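Local coordinates for protein fusarinine C esterase sidJ (Aspergillus fumigatus, PDB 6GUP) that is a homodimeric alpha/beta-hydrolase that hydrolyses the ester bonds of the fungal siderophore fusarinine C, yielding fusarinine and releasing ferric iron, at residues Leu40-Leu45 and Asn91-Cys96. Sequence-based numbering, arbitrary orientation.
Sequences LFVGGL and NEIAQC
Leu40 and Cys96 meet where strand 37-42, inside the central sheet, is covered by helix 86-108. The thiol sulfur SG of Cys96 sits across the fork of Leu40, 4.1 Å from both CD1 and CD2 of the leucine. With its CG anti to the backbone N (chi1 -178°), Leu40 holds this fork out from the strand toward the helix, and its CD2 also lies 4.2 Å from CG2 of Ile93. One turn back along the helix, Ile93 meets Val42 tip to tip, CD1 of the isoleucine 4.1 Å from CG2 of the valine. Ile93 extends its longer branch toward the strand (chi2 163°), while its CG2 faces Leu40, so the two branches serve two strand residues. The short segments run nearly antiparallel, at 159°, and their axes come no closer than 10.9 Å, a gap bridged by side chains alone. Leu119 of neighbouring strand 117-122 touches Leu40, Val42 and Ile93 and extends this buried layer, while Phe41 points to the other face of the sheet. All four touching residues are buried; the looser, more solvent-exposed side is that of Asn91 and Gln95 on the helix and of the chain beyond Val42, where Gly43, Gly44 and the poorly ordered Leu45 diverge from the helix. Val42 also touches the probable nucleophile elbow around Ser123, which places the Val42-Ile93 end of the contact near the presumed active site. Purely apolar contacts imply cohesion by dispersion and burial, without directional bonds to fix the register.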
loop_
_atom_site.group_PDB
_atom_site.type_symbol
_atom_site.label_atom_id
_atom_site.label_comp_id
_atom_site.label_asym_id
_atom_site.label_seq_id
_atom_site.Cartn_x
_atom_site.Cartn_y
_atom_site.Cartn_z
ATOM N N LEU A 40 -8.576 -2.171 -15.694
ATOM C CA LEU A 40 -7.611 -2.225 -14.592
ATOM C C LEU A 40 -6.586 -1.108 -14.770
ATOM O O LEU A 40 -5.825 -1.098 -15.739
ATOM C CB LEU A 40 -6.910 -3.585 -14.523
ATOM C CG LEU A 40 -5.894 -3.793 -13.386
ATOM C CD1 LEU A 40 -6.503 -3.540 -12.012
ATOM C CD2 LEU A 40 -5.315 -5.195 -13.451
ATOM N N PHE A 41 -6.579 -0.186 -13.812
ATOM C CA PHE A 41 -5.731 0.997 -13.829
ATOM C C PHE A 41 -4.548 0.746 -12.896
ATOM O O PHE A 41 -4.741 0.461 -11.715
ATOM C CB PHE A 41 -6.557 2.195 -13.358
ATOM C CG PHE A 41 -5.813 3.499 -13.336
ATOM C CD1 PHE A 41 -5.117 3.896 -12.199
ATOM C CD2 PHE A 41 -5.848 4.355 -14.431
ATOM C CE1 PHE A 41 -4.445 5.107 -12.164
ATOM C CE2 PHE A 41 -5.179 5.570 -14.402
ATOM C CZ PHE A 41 -4.482 5.947 -13.264
ATOM N N VAL A 42 -3.335 0.840 -13.440
ATOM C CA VAL A 42 -2.101 0.636 -12.681
ATOM C C VAL A 42 -1.437 1.998 -12.491
ATOM O O VAL A 42 -0.951 2.600 -13.452
ATOM C CB VAL A 42 -1.141 -0.333 -13.412
ATOM C CG1 VAL A 42 0.125 -0.580 -12.595
ATOM C CG2 VAL A 42 -1.839 -1.657 -13.708
ATOM N N GLY A 43 -1.428 2.480 -11.249
ATOM C CA GLY A 43 -0.821 3.767 -10.916
ATOM C C GLY A 43 0.695 3.717 -10.933
ATOM O O GLY A 43 1.291 2.685 -11.256
ATOM N N GLY A 44 1.319 4.839 -10.582
ATOM C CA GLY A 44 2.778 4.936 -10.509
ATOM C C GLY A 44 3.387 4.023 -9.459
ATOM O O GLY A 44 2.677 3.480 -8.606
ATOM N N LEU A 45 4.705 3.843 -9.530
ATOM C CA LEU A 45 5.429 3.012 -8.565
ATOM C C LEU A 45 5.276 3.592 -7.159
ATOM O O LEU A 45 5.626 4.750 -6.922
ATOM C CB LEU A 45 6.914 2.915 -8.932
ATOM C CG LEU A 45 7.819 2.094 -8.000
ATOM C CD1 LEU A 45 7.455 0.621 -8.052
ATOM C CD2 LEU A 45 9.283 2.290 -8.359
ATOM N N ASN A 91 3.498 -10.378 -12.660
ATOM C CA ASN A 91 2.856 -11.591 -12.127
ATOM C C ASN A 91 1.603 -11.266 -11.316
ATOM O O ASN A 91 0.594 -11.966 -11.417
ATOM C CB ASN A 91 3.822 -12.385 -11.233
ATOM C CG ASN A 91 4.997 -12.970 -11.997
ATOM O OD1 ASN A 91 6.133 -12.921 -11.527
ATOM N ND2 ASN A 91 4.731 -13.538 -13.169
ATOM N N GLU A 92 1.685 -10.209 -10.514
ATOM C CA GLU A 92 0.577 -9.786 -9.655
ATOM C C GLU A 92 -0.560 -9.136 -10.444
ATOM O O GLU A 92 -1.727 -9.309 -10.094
ATOM C CB GLU A 92 1.092 -8.861 -8.551
ATOM C CG GLU A 92 1.958 -9.611 -7.544
ATOM C CD GLU A 92 2.790 -8.719 -6.646
ATOM O OE1 GLU A 92 2.757 -7.478 -6.792
ATOM O OE2 GLU A 92 3.494 -9.274 -5.777
ATOM N N ILE A 93 -0.222 -8.401 -11.504
ATOM C CA ILE A 93 -1.225 -7.895 -12.451
ATOM C C ILE A 93 -1.971 -9.071 -13.090
ATOM O O ILE A 93 -3.201 -9.065 -13.153
ATOM C CB ILE A 93 -0.592 -6.983 -13.535
ATOM C CG1 ILE A 93 -0.166 -5.649 -12.908
ATOM C CG2 ILE A 93 -1.570 -6.720 -14.679
ATOM C CD1 ILE A 93 0.807 -4.841 -13.741
ATOM N N ALA A 94 -1.221 -10.075 -13.542
ATOM C CA ALA A 94 -1.803 -11.291 -14.128
ATOM C C ALA A 94 -2.742 -12.018 -13.161
ATOM O O ALA A 94 -3.805 -12.497 -13.568
ATOM C CB ALA A 94 -0.702 -12.231 -14.600
ATOM N N GLN A 95 -2.343 -12.096 -11.890
ATOM C CA GLN A 95 -3.199 -12.653 -10.830
ATOM C C GLN A 95 -4.467 -11.824 -10.614
ATOM O O GLN A 95 -5.549 -12.385 -10.433
ATOM C CB GLN A 95 -2.430 -12.780 -9.509
ATOM C CG GLN A 95 -1.468 -13.956 -9.473
ATOM C CD GLN A 95 -0.636 -13.999 -8.204
ATOM O OE1 GLN A 95 -0.017 -13.006 -7.817
ATOM N NE2 GLN A 95 -0.610 -15.156 -7.552
ATOM N N CYS A 96 -4.323 -10.499 -10.633
ATOM C CA CYS A 96 -5.466 -9.589 -10.503
ATOM C C CYS A 96 -6.431 -9.703 -11.684
ATOM O O CYS A 96 -7.649 -9.696 -11.493
ATOM C CB CYS A 96 -4.994 -8.140 -10.362
ATOM S SG CYS A 96 -6.306 -6.997 -9.876
#